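Local atomic coordinates of 4-alpha-glucanotransferase (Corynebacterium glutamicum, PDB entry 5B68), a protein that is an amylomaltase, whose chain joins an N-terminal beta-sandwich domain to a larger domain of the TIM-barrel class. Residues A409-P414 and Q423-P428; S233-T238 and M384-V389; T21-A26 and P414-N419. All blocks are in the same frame, centred on the assembly; numbering follows the deposited sequence.

Contact 1 (A409-P414 and Q423-P428)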
ATOM      1  N   ALA A 409      -2.251  15.202 -12.933  1.00 24.02           N
ATOM      2  CA  ALA A 409      -3.459  14.756 -12.251  1.00 23.01           C
ATOM      3  C   ALA A 409      -3.049  14.422 -10.810  1.00 22.89           C
ATOM      4  O   ALA A 409      -1.865  14.104 -10.497  1.00 22.39           O
ATOM      5  CB  ALA A 409      -4.068  13.511 -12.939  1.00 25.13           C
ATOM      6  N   SER A 410      -4.047  14.445  -9.947  1.00 22.06           N
ATOM      7  CA  SER A 410      -3.851  14.179  -8.555  1.00 21.53           C
ATOM      8  C   SER A 410      -4.931  13.165  -8.124  1.00 21.88           C
ATOM      9  O   SER A 410      -6.114  13.319  -8.435  1.00 23.06           O
ATOM     10  CB  SER A 410      -3.895  15.527  -7.762  1.00 24.13           C
ATOM     11  OG  SER A 410      -3.513  15.264  -6.439  1.00 28.37           O
ATOM     12  N   VAL A 411      -4.541  12.162  -7.404  1.00 20.02           N
ATOM     13  CA  VAL A 411      -5.443  11.075  -6.918  1.00 20.45           C
ATOM     14  C   VAL A 411      -6.249  11.481  -5.703  1.00 22.80           C
ATOM     15  O   VAL A 411      -5.744  12.135  -4.816  1.00 24.20           O
ATOM     16  CB  VAL A 411      -4.677   9.784  -6.566  1.00 20.46           C
ATOM     17  CG1 VAL A 411      -5.630   8.688  -6.092  1.00 21.49           C
ATOM     18  CG2 VAL A 411      -3.918   9.278  -7.756  1.00 20.94           C
ATOM     19  N   GLY A 412      -7.507  11.045  -5.668  1.00 23.37           N
ATOM     20  CA  GLY A 412      -8.322  11.328  -4.489  1.00 24.98           C
ATOM     21  C   GLY A 412      -9.595  10.549  -4.458  1.00 25.88           C
ATOM     22  O   GLY A 412      -9.626   9.373  -4.830  1.00 24.68           O
ATOM     23  N   ALA A 413     -10.651  11.210  -4.015  1.00 25.17           N
ATOM     24  CA  ALA A 413     -11.932  10.557  -3.802  1.00 27.73           C
ATOM     25  C   ALA A 413     -13.099  11.536  -4.082  1.00 27.58           C
ATOM     26  O   ALA A 413     -12.997  12.720  -3.820  1.00 28.75           O
ATOM     27  CB  ALA A 413     -11.963  10.065  -2.395  1.00 27.77           C
ATOM     28  N   PRO A 414     -14.182  11.057  -4.725  1.00 28.32           N
ATOM     29  CA  PRO A 414     -15.215  12.025  -5.058  1.00 29.09           C
ATOM     30  C   PRO A 414     -15.963  12.377  -3.755  1.00 33.29           C
ATOM     31  O   PRO A 414     -15.822  11.640  -2.756  1.00 33.31           O
ATOM     32  CB  PRO A 414     -16.154  11.285  -6.016  1.00 28.43           C
ATOM     33  CG  PRO A 414     -15.897   9.836  -5.759  1.00 29.26           C
ATOM     34  CD  PRO A 414     -14.491   9.705  -5.198  1.00 30.55           C
ATOM     35  N   GLN A 423     -12.019  14.331  -1.528  1.00 37.24           N
ATOM     36  CA  GLN A 423     -10.666  14.384  -1.028  1.00 34.87           C
ATOM     37  C   GLN A 423      -9.638  14.455  -2.132  1.00 35.06           C
ATOM     38  O   GLN A 423      -9.819  13.895  -3.185  1.00 31.93           O
ATOM     39  CB  GLN A 423     -10.366  13.162  -0.199  1.00 37.98           C
ATOM     40  CG  GLN A 423     -11.345  12.906   0.911  1.00 40.90           C
ATOM     41  CD  GLN A 423     -11.195  11.517   1.457  1.00 40.17           C
ATOM     42  OE1 GLN A 423     -12.083  10.699   1.331  1.00 46.69           O
ATOM     43  NE2 GLN A 423     -10.056  11.240   2.049  1.00 45.63           N
ATOM     44  N   ASP A 424      -8.546  15.139  -1.853  1.00 28.50           N
ATOM     45  CA  ASP A 424      -7.393  15.112  -2.724  1.00 29.45           C
ATOM     46  C   ASP A 424      -6.258  14.530  -1.911  1.00 29.54           C
ATOM     47  O   ASP A 424      -5.869  15.115  -0.939  1.00 29.24           O
ATOM     48  CB  ASP A 424      -7.036  16.535  -3.135  1.00 29.37           C
ATOM     49  CG  ASP A 424      -5.849  16.601  -4.084  1.00 33.31           C
ATOM     50  OD1 ASP A 424      -5.404  15.559  -4.563  1.00 27.76           O
ATOM     51  OD2 ASP A 424      -5.384  17.713  -4.355  1.00 28.18           O
ATOM     52  N   TRP A 425      -5.731  13.382  -2.312  1.00 27.03           N
ATOM     53  CA  TRP A 425      -4.638  12.737  -1.594  1.00 27.82           C
ATOM     54  C   TRP A 425      -3.274  13.200  -2.081  1.00 29.48           C
ATOM     55  O   TRP A 425      -2.276  12.923  -1.470  1.00 27.51           O
ATOM     56  CB  TRP A 425      -4.738  11.221  -1.704  1.00 29.02           C
ATOM     57  CG  TRP A 425      -6.011  10.679  -1.213  1.00 29.46           C
ATOM     58  CD1 TRP A 425      -6.842  11.265  -0.345  1.00 34.38           C
ATOM     59  CD2 TRP A 425      -6.614   9.434  -1.565  1.00 30.62           C
ATOM     60  NE1 TRP A 425      -7.929  10.483  -0.124  1.00 32.54           N
ATOM     61  CE2 TRP A 425      -7.812   9.346  -0.867  1.00 30.83           C
ATOM     62  CE3 TRP A 425      -6.258   8.392  -2.410  1.00 28.87           C
ATOM     63  CZ2 TRP A 425      -8.653   8.257  -0.974  1.00 32.59           C
ATOM     64  CZ3 TRP A 425      -7.098   7.312  -2.509  1.00 31.34           C
ATOM     65  CH2 TRP A 425      -8.280   7.257  -1.807  1.00 28.54           C
ATOM     66  N   SER A 426      -3.285  13.883  -3.213  1.00 27.99           N
ATOM     67  CA  SER A 426      -2.144  14.579  -3.787  1.00 28.59           C
ATOM     68  C   SER A 426      -1.176  13.724  -4.611  1.00 26.32           C
ATOM     69  O   SER A 426      -0.259  14.225  -5.194  1.00 23.39           O
ATOM     70  CB  SER A 426      -1.388  15.336  -2.703  1.00 35.00           C
ATOM     71  OG  SER A 426      -0.450  14.503  -2.092  1.00 42.03           O
ATOM     72  N   GLN A 427      -1.419  12.434  -4.682  1.00 25.45           N
ATOM     73  CA  GLN A 427      -0.490  11.543  -5.355  1.00 23.53           C
ATOM     74  C   GLN A 427      -0.576  11.622  -6.873  1.00 21.90           C
ATOM     75  O   GLN A 427      -1.652  11.755  -7.395  1.00 21.77           O
ATOM     76  CB  GLN A 427      -0.753  10.124  -4.889  1.00 26.68           C
ATOM     77  CG  GLN A 427      -0.695   9.967  -3.384  1.00 31.21           C
ATOM     78  CD  GLN A 427      -1.743   9.032  -2.873  1.00 34.81           C
ATOM     79  OE1 GLN A 427      -2.554   8.546  -3.630  1.00 40.12           O
ATOM     80  NE2 GLN A 427      -1.713   8.752  -1.593  1.00 34.95           N
ATOM     81  N   PRO A 428       0.544  11.483  -7.575  1.00 22.04           N
ATOM     82  CA  PRO A 428       0.442  11.366  -9.030  1.00 20.73           C
ATOM     83  C   PRO A 428       0.077   9.942  -9.442  1.00 19.05           C
ATOM     84  O   PRO A 428       0.675   8.998  -8.944  1.00 22.83           O
ATOM     85  CB  PRO A 428       1.846  11.756  -9.504  1.00 22.16           C
ATOM     86  CG  PRO A 428       2.756  11.328  -8.419  1.00 24.27           C
ATOM     87  CD  PRO A 428       1.944  11.497  -7.143  1.00 22.82           C
TER
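Val411 and Gly412 meet Trp425 across a beta hairpin whose second strand forms one edge of a four-stranded antiparallel sheet. Gly412 CA lies over one face of the indole, 4.0 Å from the centroid of the five-membered ring, in a CH-pi contact. The same Gly412 CA comes within 3.2 Å of Gln423 O in a CA-H...O contact, a sign of how closely the strands approach here. Val411 CG1, anti to its own backbone N (chi1 -179°), slants across to Trp425 CE3 at 3.7 Å, and Ala413 CB reaches Trp425 CZ2 at 4.0 Å.

The backbone positions these groups. Ala413 and Gln423 form a hydrogen-bonded antiparallel pair, followed by Gly412 and Asp424 as a non-hydrogen-bonded pair. Beyond it the regular ladder gives way: Val411 O takes the N-H of Trp425 at 2.8 Å and, weakly, that of Ser426, while Val411 N donates to Gln427 O at 2.9 Å. Gln427 OE1, against Val411 CB and CG1, is buried without a polar partner.

Further out, strand 467-472 continues the sheet beside 409-413, His461 meets the Trp425 ring edge-to-face, and Arg473 NH2 binds Ser426 O. Near that end the hairpin is tied by side chains, Ser410 OG donating to the syn lone pair of Asp424 OD1 at 2.7 Å.

Contact 2 (S233-T238 and M384-V389)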
ATOM      1  N   SER A 233       3.147  10.927   8.107  1.00 24.98           N
ATOM      2  CA  SER A 233       2.261   9.905   7.517  1.00 21.84           C
ATOM      3  C   SER A 233       2.976   8.778   6.782  1.00 27.50           C
ATOM      4  O   SER A 233       3.637   8.991   5.770  1.00 23.45           O
ATOM      5  CB  SER A 233       1.244  10.498   6.587  1.00 22.48           C
ATOM      6  OG  SER A 233       0.330   9.517   6.153  1.00 23.83           O
ATOM      7  N   PRO A 234       2.737   7.543   7.202  1.00 26.42           N
ATOM      8  CA  PRO A 234       3.263   6.475   6.380  1.00 25.01           C
ATOM      9  C   PRO A 234       2.610   6.385   4.994  1.00 23.90           C
ATOM     10  O   PRO A 234       3.106   5.629   4.149  1.00 20.48           O
ATOM     11  CB  PRO A 234       2.926   5.227   7.177  1.00 27.06           C
ATOM     12  CG  PRO A 234       2.664   5.673   8.548  1.00 25.71           C
ATOM     13  CD  PRO A 234       2.106   7.041   8.439  1.00 25.58           C
ATOM     14  N   TYR A 235       1.520   7.126   4.776  1.00 23.31           N
ATOM     15  CA  TYR A 235       0.730   7.002   3.586  1.00 26.22           C
ATOM     16  C   TYR A 235       1.080   8.123   2.587  1.00 24.32           C
ATOM     17  O   TYR A 235       0.481   8.207   1.532  1.00 24.10           O
ATOM     18  CB  TYR A 235      -0.791   6.952   3.909  1.00 26.98           C
ATOM     19  CG  TYR A 235      -1.209   5.638   4.606  1.00 26.40           C
ATOM     20  CD1 TYR A 235      -1.482   4.501   3.862  1.00 28.38           C
ATOM     21  CD2 TYR A 235      -1.280   5.541   6.035  1.00 27.27           C
ATOM     22  CE1 TYR A 235      -1.804   3.276   4.475  1.00 27.66           C
ATOM     23  CE2 TYR A 235      -1.593   4.346   6.654  1.00 24.98           C
ATOM     24  CZ  TYR A 235      -1.869   3.223   5.888  1.00 29.49           C
ATOM     25  OH  TYR A 235      -2.232   2.042   6.510  1.00 29.32           O
ATOM     26  N   LEU A 236       2.095   8.922   2.854  1.00 29.60           N
ATOM     27  CA  LEU A 236       2.600   9.835   1.792  1.00 27.43           C
ATOM     28  C   LEU A 236       4.106   9.754   1.714  1.00 23.05           C
ATOM     29  O   LEU A 236       4.806  10.724   2.002  1.00 26.94           O
ATOM     30  CB  LEU A 236       2.090  11.260   1.998  1.00 30.75           C
ATOM     31  CG  LEU A 236       2.093  12.128   0.722  1.00 30.00           C
ATOM     32  CD1 LEU A 236       1.179  11.560  -0.361  1.00 31.42           C
ATOM     33  CD2 LEU A 236       1.615  13.510   1.091  1.00 34.34           C
ATOM     34  N   PRO A 237       4.602   8.592   1.300  1.00 21.49           N
ATOM     35  CA  PRO A 237       6.055   8.367   1.240  1.00 20.25           C
ATOM     36  C   PRO A 237       6.611   8.947  -0.047  1.00 20.58           C
ATOM     37  O   PRO A 237       5.840   9.418  -0.892  1.00 21.38           O
ATOM     38  CB  PRO A 237       6.148   6.856   1.209  1.00 21.76           C
ATOM     39  CG  PRO A 237       4.933   6.467   0.387  1.00 21.20           C
ATOM     40  CD  PRO A 237       3.856   7.354   0.936  1.00 21.35           C
ATOM     41  N   THR A 238       7.911   8.902  -0.172  1.00 20.54           N
ATOM     42  CA  THR A 238       8.624   9.445  -1.378  1.00 22.02           C
ATOM     43  C   THR A 238       8.753   8.376  -2.456  1.00 20.98           C
ATOM     44  O   THR A 238       8.924   8.695  -3.650  1.00 21.76           O
ATOM     45  CB  THR A 238      10.006  10.068  -0.982  1.00 21.43           C
ATOM     46  OG1 THR A 238      10.348  11.146  -1.896  1.00 21.77           O
ATOM     47  CG2 THR A 238      11.072   9.075  -0.946  1.00 21.52           C
ATOM     48  N   MET A 384       3.233  -8.822   8.089  1.00 17.88           N
ATOM     49  CA  MET A 384       2.388  -8.483   6.972  1.00 18.29           C
ATOM     50  C   MET A 384       2.579  -6.990   6.730  1.00 17.75           C
ATOM     51  O   MET A 384       2.302  -6.166   7.548  1.00 16.29           O
ATOM     52  CB  MET A 384       0.936  -8.874   7.270  1.00 21.07           C
ATOM     53  CG  MET A 384      -0.110  -8.362   6.315  1.00 22.31           C
ATOM     54  SD  MET A 384      -1.767  -8.834   6.850  1.00 27.11           S
ATOM     55  CE  MET A 384      -1.550 -10.605   6.758  1.00 23.03           C
ATOM     56  N   ALA A 385       3.099  -6.680   5.562  1.00 17.88           N
ATOM     57  CA  ALA A 385       3.356  -5.333   5.154  1.00 19.07           C
ATOM     58  C   ALA A 385       2.087  -4.639   4.628  1.00 19.89           C
ATOM     59  O   ALA A 385       1.070  -5.289   4.288  1.00 20.53           O
ATOM     60  CB  ALA A 385       4.481  -5.385   4.094  1.00 19.55           C
ATOM     61  N   ASP A 386       2.103  -3.317   4.631  1.00 19.43           N
ATOM     62  CA  ASP A 386       0.999  -2.492   4.124  1.00 20.34           C
ATOM     63  C   ASP A 386       1.555  -1.616   2.991  1.00 20.31           C
ATOM     64  O   ASP A 386       2.580  -0.993   3.178  1.00 18.43           O
ATOM     65  CB  ASP A 386       0.441  -1.613   5.256  1.00 20.18           C
ATOM     66  CG  ASP A 386      -0.857  -0.875   4.915  1.00 26.79           C
ATOM     67  OD1 ASP A 386      -1.282  -0.714   3.761  1.00 31.94           O
ATOM     68  OD2 ASP A 386      -1.435  -0.328   5.830  1.00 32.54           O
ATOM     69  N   LEU A 387       0.837  -1.554   1.871  1.00 20.61           N
ATOM     70  CA  LEU A 387       1.256  -0.783   0.653  1.00 21.23           C
ATOM     71  C   LEU A 387       0.397   0.430   0.567  1.00 20.62           C
ATOM     72  O   LEU A 387      -0.816   0.332   0.370  1.00 19.72           O
ATOM     73  CB  LEU A 387       1.076  -1.649  -0.571  1.00 21.16           C
ATOM     74  CG  LEU A 387       1.398  -1.051  -1.968  1.00 21.19           C
ATOM     75  CD1 LEU A 387       2.838  -0.539  -2.032  1.00 20.65           C
ATOM     76  CD2 LEU A 387       1.082  -2.109  -3.008  1.00 23.38           C
ATOM     77  N   ALA A 388       0.996   1.609   0.732  1.00 18.53           N
ATOM     78  CA  ALA A 388       0.329   2.828   0.521  1.00 20.90           C
ATOM     79  C   ALA A 388      -0.190   2.922  -0.958  1.00 19.95           C
ATOM     80  O   ALA A 388       0.354   2.238  -1.839  1.00 19.82           O
ATOM     81  CB  ALA A 388       1.324   3.943   0.835  1.00 19.98           C
ATOM     82  N   VAL A 389      -1.176   3.758  -1.211  1.00 22.78           N
ATOM     83  CA  VAL A 389      -1.757   3.935  -2.550  1.00 25.80           C
ATOM     84  C   VAL A 389      -0.809   4.668  -3.521  1.00 22.31           C
ATOM     85  O   VAL A 389      -0.891   4.500  -4.730  1.00 19.99           O
ATOM     86  CB  VAL A 389      -3.066   4.800  -2.573  1.00 30.63           C
ATOM     87  CG1 VAL A 389      -3.799   4.470  -3.873  1.00 38.07           C
ATOM     88  CG2 VAL A 389      -3.947   4.502  -1.429  1.00 36.73           C
TER
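The carboxylate of Asp386 meets the Tyr235 ring at its hydroxyl edge, the two planes 72° apart. Asp386 OD2 sits near the plane of the phenol and accepts the hydrogen bond from Tyr235 OH at 2.6 Å. At the acid, the hydroxyl arrives on the syn side of OD2 but 32° out of the carboxylate plane. Farther back along the ring, Tyr235 CD1 lies 4.2 Å from Ala388 CB, a looser apolar contact. The ring of His560 also meets the phenol, nearly parallel to it.

Two different reaches bring the groups together. The CA-CB bond of Asp386 points at 233-238, and CG, anti to the backbone N (chi1 -171°), extends the carboxylate to the hydroxyl. Tyr235, by contrast, leaves its backbone at a slant, and it is the far end of the phenol that closes the gap. Its backbone is held by a type I turn from Ser233 to Leu236 and by an ST turn, in which Ser233 OG accepts from Tyr235 N at 3.0 Å. Ala388 CB completes the contact, packing on Pro237 CD at 4.2 Å and on Pro234 O at 4.1 Å.

Ala388 is itself held through its backbone, N by His222 NE2 and O by Arg240 NH2, while Asp386 OD2 has a second, long and weak ion-pair partner in Arg458. A bound BTB molecule, probably from the crystallisation liquor, lies about 3 Å from the Tyr235 side chain. An acid near the C-terminal end of a parallel barrel strand, bonded to a tyrosine from a preceding loop, is consistent with the pocket that TIM barrels usually carry at the C-terminal ends of their strands.

Contact 3 (T21-A26 and P414-N419)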
ATOM      1  N   THR A  21     -20.956   7.975 -10.488  1.00 37.49           N
ATOM      2  CA  THR A  21     -21.757   8.172  -9.322  1.00 45.84           C
ATOM      3  C   THR A  21     -20.791   8.425  -8.189  1.00 44.52           C
ATOM      4  O   THR A  21     -19.777   7.757  -8.057  1.00 40.76           O
ATOM      5  CB  THR A  21     -22.630   6.963  -9.019  1.00 52.40           C
ATOM      6  OG1 THR A  21     -23.425   6.672 -10.169  1.00 53.00           O
ATOM      7  CG2 THR A  21     -23.537   7.271  -7.855  1.00 50.54           C
ATOM      8  N   ASP A  22     -21.087   9.437  -7.401  1.00 44.43           N
ATOM      9  CA  ASP A  22     -20.211   9.796  -6.303  1.00 49.56           C
ATOM     10  C   ASP A  22     -20.399   8.866  -5.106  1.00 57.55           C
ATOM     11  O   ASP A  22     -21.170   7.913  -5.150  1.00 48.20           O
ATOM     12  CB  ASP A  22     -20.408  11.252  -5.901  1.00 51.04           C
ATOM     13  CG  ASP A  22     -21.782  11.521  -5.351  1.00 51.61           C
ATOM     14  OD1 ASP A  22     -22.515  10.550  -5.081  1.00 44.18           O
ATOM     15  OD2 ASP A  22     -22.111  12.703  -5.197  1.00 50.33           O
ATOM     16  N   TYR A  23     -19.636   9.121  -4.055  1.00 57.87           N
ATOM     17  CA  TYR A  23     -19.716   8.324  -2.849  1.00 61.99           C
ATOM     18  C   TYR A  23     -21.000   8.563  -2.054  1.00 63.57           C
ATOM     19  O   TYR A  23     -21.270   7.871  -1.091  1.00 61.97           O
ATOM     20  CB  TYR A  23     -18.464   8.508  -1.999  1.00 61.72           C
ATOM     21  CG  TYR A  23     -17.290   7.670  -2.454  1.00 64.82           C
ATOM     22  CD1 TYR A  23     -17.398   6.804  -3.518  1.00 58.10           C
ATOM     23  CD2 TYR A  23     -16.072   7.756  -1.814  1.00 68.31           C
ATOM     24  CE1 TYR A  23     -16.333   6.046  -3.925  1.00 63.26           C
ATOM     25  CE2 TYR A  23     -15.001   6.994  -2.220  1.00 68.08           C
ATOM     26  CZ  TYR A  23     -15.145   6.144  -3.275  1.00 66.83           C
ATOM     27  OH  TYR A  23     -14.087   5.388  -3.673  1.00 71.34           O
ATOM     28  N   LYS A  24     -21.777   9.559  -2.448  1.00 65.92           N
ATOM     29  CA  LYS A  24     -23.087   9.771  -1.855  1.00 66.73           C
ATOM     30  C   LYS A  24     -24.215   9.370  -2.806  1.00 71.10           C
ATOM     31  O   LYS A  24     -25.371   9.657  -2.554  1.00 75.02           O
ATOM     32  CB  LYS A  24     -23.247  11.204  -1.385  1.00 70.52           C
ATOM     33  CG  LYS A  24     -23.503  12.193  -2.494  1.00 74.24           C
ATOM     34  CD  LYS A  24     -23.281  13.603  -2.004  1.00 80.86           C
ATOM     35  CE  LYS A  24     -21.928  13.737  -1.342  1.00 89.97           C
ATOM     36  NZ  LYS A  24     -21.654  15.133  -0.929  1.00 93.37           N
ATOM     37  N   GLY A  25     -23.864   8.726  -3.910  1.00 65.28           N
ATOM     38  CA  GLY A  25     -24.851   8.175  -4.820  1.00 67.07           C
ATOM     39  C   GLY A  25     -25.492   9.095  -5.843  1.00 65.55           C
ATOM     40  O   GLY A  25     -26.487   8.738  -6.464  1.00 62.32           O
ATOM     41  N   ALA A  26     -24.942  10.291  -5.986  1.00 58.43           N
ATOM     42  CA  ALA A  26     -25.352  11.265  -6.996  1.00 57.26           C
ATOM     43  C   ALA A  26     -24.783  10.996  -8.411  1.00 55.36           C
ATOM     44  O   ALA A  26     -23.673  10.499  -8.535  1.00 51.78           O
ATOM     45  CB  ALA A  26     -24.962  12.650  -6.525  1.00 53.48           C
ATOM     46  N   PRO A 414     -14.182  11.057  -4.725  1.00 28.32           N
ATOM     47  CA  PRO A 414     -15.215  12.025  -5.058  1.00 29.09           C
ATOM     48  C   PRO A 414     -15.963  12.377  -3.755  1.00 33.29           C
ATOM     49  O   PRO A 414     -15.822  11.640  -2.756  1.00 33.31           O
ATOM     50  CB  PRO A 414     -16.154  11.285  -6.016  1.00 28.43           C
ATOM     51  CG  PRO A 414     -15.897   9.836  -5.759  1.00 29.26           C
ATOM     52  CD  PRO A 414     -14.491   9.705  -5.198  1.00 30.55           C
ATOM     53  N   PRO A 415     -16.834  13.358  -3.832  1.00 34.58           N
ATOM     54  CA  PRO A 415     -17.543  13.861  -2.667  1.00 41.74           C
ATOM     55  C   PRO A 415     -18.371  12.777  -2.003  1.00 42.98           C
ATOM     56  O   PRO A 415     -18.847  11.845  -2.622  1.00 44.25           O
ATOM     57  CB  PRO A 415     -18.425  14.949  -3.254  1.00 39.93           C
ATOM     58  CG  PRO A 415     -17.634  15.468  -4.393  1.00 41.07           C
ATOM     59  CD  PRO A 415     -16.868  14.308  -4.948  1.00 35.94           C
ATOM     60  N   ASP A 416     -18.483  12.935  -0.697  1.00 51.66           N
ATOM     61  CA  ASP A 416     -18.845  11.930   0.276  1.00 57.07           C
ATOM     62  C   ASP A 416     -19.990  12.492   1.070  1.00 62.85           C
ATOM     63  O   ASP A 416     -20.236  13.690   1.007  1.00 53.09           O
ATOM     64  CB  ASP A 416     -17.689  11.800   1.255  1.00 64.15           C
ATOM     65  CG  ASP A 416     -17.251  10.398   1.461  1.00 65.42           C
ATOM     66  OD1 ASP A 416     -17.833   9.492   0.844  1.00 73.36           O
ATOM     67  OD2 ASP A 416     -16.318  10.202   2.254  1.00 64.28           O
ATOM     68  N   GLY A 417     -20.714  11.647   1.792  1.00 68.83           N
ATOM     69  CA  GLY A 417     -21.663  12.191   2.737  1.00 73.59           C
ATOM     70  C   GLY A 417     -20.864  12.970   3.766  1.00 81.07           C
ATOM     71  O   GLY A 417     -21.168  14.126   4.048  1.00 77.24           O
ATOM     72  N   TYR A 418     -19.806  12.347   4.282  1.00 85.46           N
ATOM     73  CA  TYR A 418     -18.901  12.985   5.238  1.00 89.35           C
ATOM     74  C   TYR A 418     -18.000  14.107   4.716  1.00 86.76           C
ATOM     75  O   TYR A 418     -17.921  15.166   5.319  1.00 84.50           O
ATOM     76  CB  TYR A 418     -18.018  11.924   5.871  1.00 94.13           C
ATOM     77  CG  TYR A 418     -17.009  12.475   6.838  1.00100.49           C
ATOM     78  CD1 TYR A 418     -17.377  13.404   7.798  1.00100.26           C
ATOM     79  CD2 TYR A 418     -15.686  12.061   6.794  1.00 99.13           C
ATOM     80  CE1 TYR A 418     -16.450  13.910   8.686  1.00 99.75           C
ATOM     81  CE2 TYR A 418     -14.754  12.557   7.676  1.00 97.47           C
ATOM     82  CZ  TYR A 418     -15.139  13.476   8.618  1.00 99.50           C
ATOM     83  OH  TYR A 418     -14.204  13.959   9.492  1.00 99.94           O
ATOM     84  N   ASN A 419     -17.243  13.826   3.660  1.00 79.30           N
ATOM     85  CA  ASN A 419     -16.390  14.841   3.063  1.00 71.47           C
ATOM     86  C   ASN A 419     -17.167  15.440   1.927  1.00 65.77           C
ATOM     87  O   ASN A 419     -17.259  14.857   0.860  1.00 64.03           O
ATOM     88  CB  ASN A 419     -15.120  14.216   2.495  1.00 68.60           C
ATOM     89  CG  ASN A 419     -14.090  13.903   3.550  1.00 65.55           C
ATOM     90  OD1 ASN A 419     -13.393  14.784   4.032  1.00 62.12           O
ATOM     91  ND2 ASN A 419     -13.958  12.633   3.877  1.00 66.61           N
TER
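Tyr23 lays one ring face against Pro414, and this is the firm part of the contact. Pro414 CD stands over the centre of the phenol, 4.0 Å from the centroid and only 9° off the ring normal, a CH-pi contact, with CG beside it at 4.1 Å from Tyr23 CD1. At the ring's edge, near its plane, comes Asp416 OD1, which also lies 3.1 Å from Tyr23 CB. Next to Tyr23 along the chain, Asp22 CB lies 3.7 Å from Pro415 O, and Tyr482 of strand 481-484 touches both Tyr23 and Pro414.

The polar links are slighter. Tyr23 N reaches Pro415 O in a weak, bent hydrogen bond of 3.2 Å. Toward the solvent side, the exposed Lys24 bends at chi3 and brings its amine toward the carbonyl of Asp416, but the fit there is too close in the model to be sure of.

Segment 21-26 is held from within, Asp22 N bonding to Ala26 O (3.0 Å) and Gly25 N to Asp22 O (3.1 Å). The whole is loop-to-loop packing, a type I turn from Asp22 to Gly25 set against the connection of a beta hairpin.

Overall arrangement
Followed from the N terminus, segment 21-26 comes first in the chain and pairs with 414-419, 388 residues on, so contact 3 closes the longest loop. Within that span contact 2 opens at 233-238 and closes at 384-389, tying a loop to the end of a barrel strand. Contact 1 opens afterwards at 409-414 and closes at 423-428; its segments alternate with those of contact 3, and the two share Pro414. The hairpin of contact 1 thus has its connecting loop on the N-terminal turn, while its other end touches contact 2, where Leu236 CD1 packs on Ser426 OG. Contacts 2 and 3 do not touch, their centres about 25 Å apart.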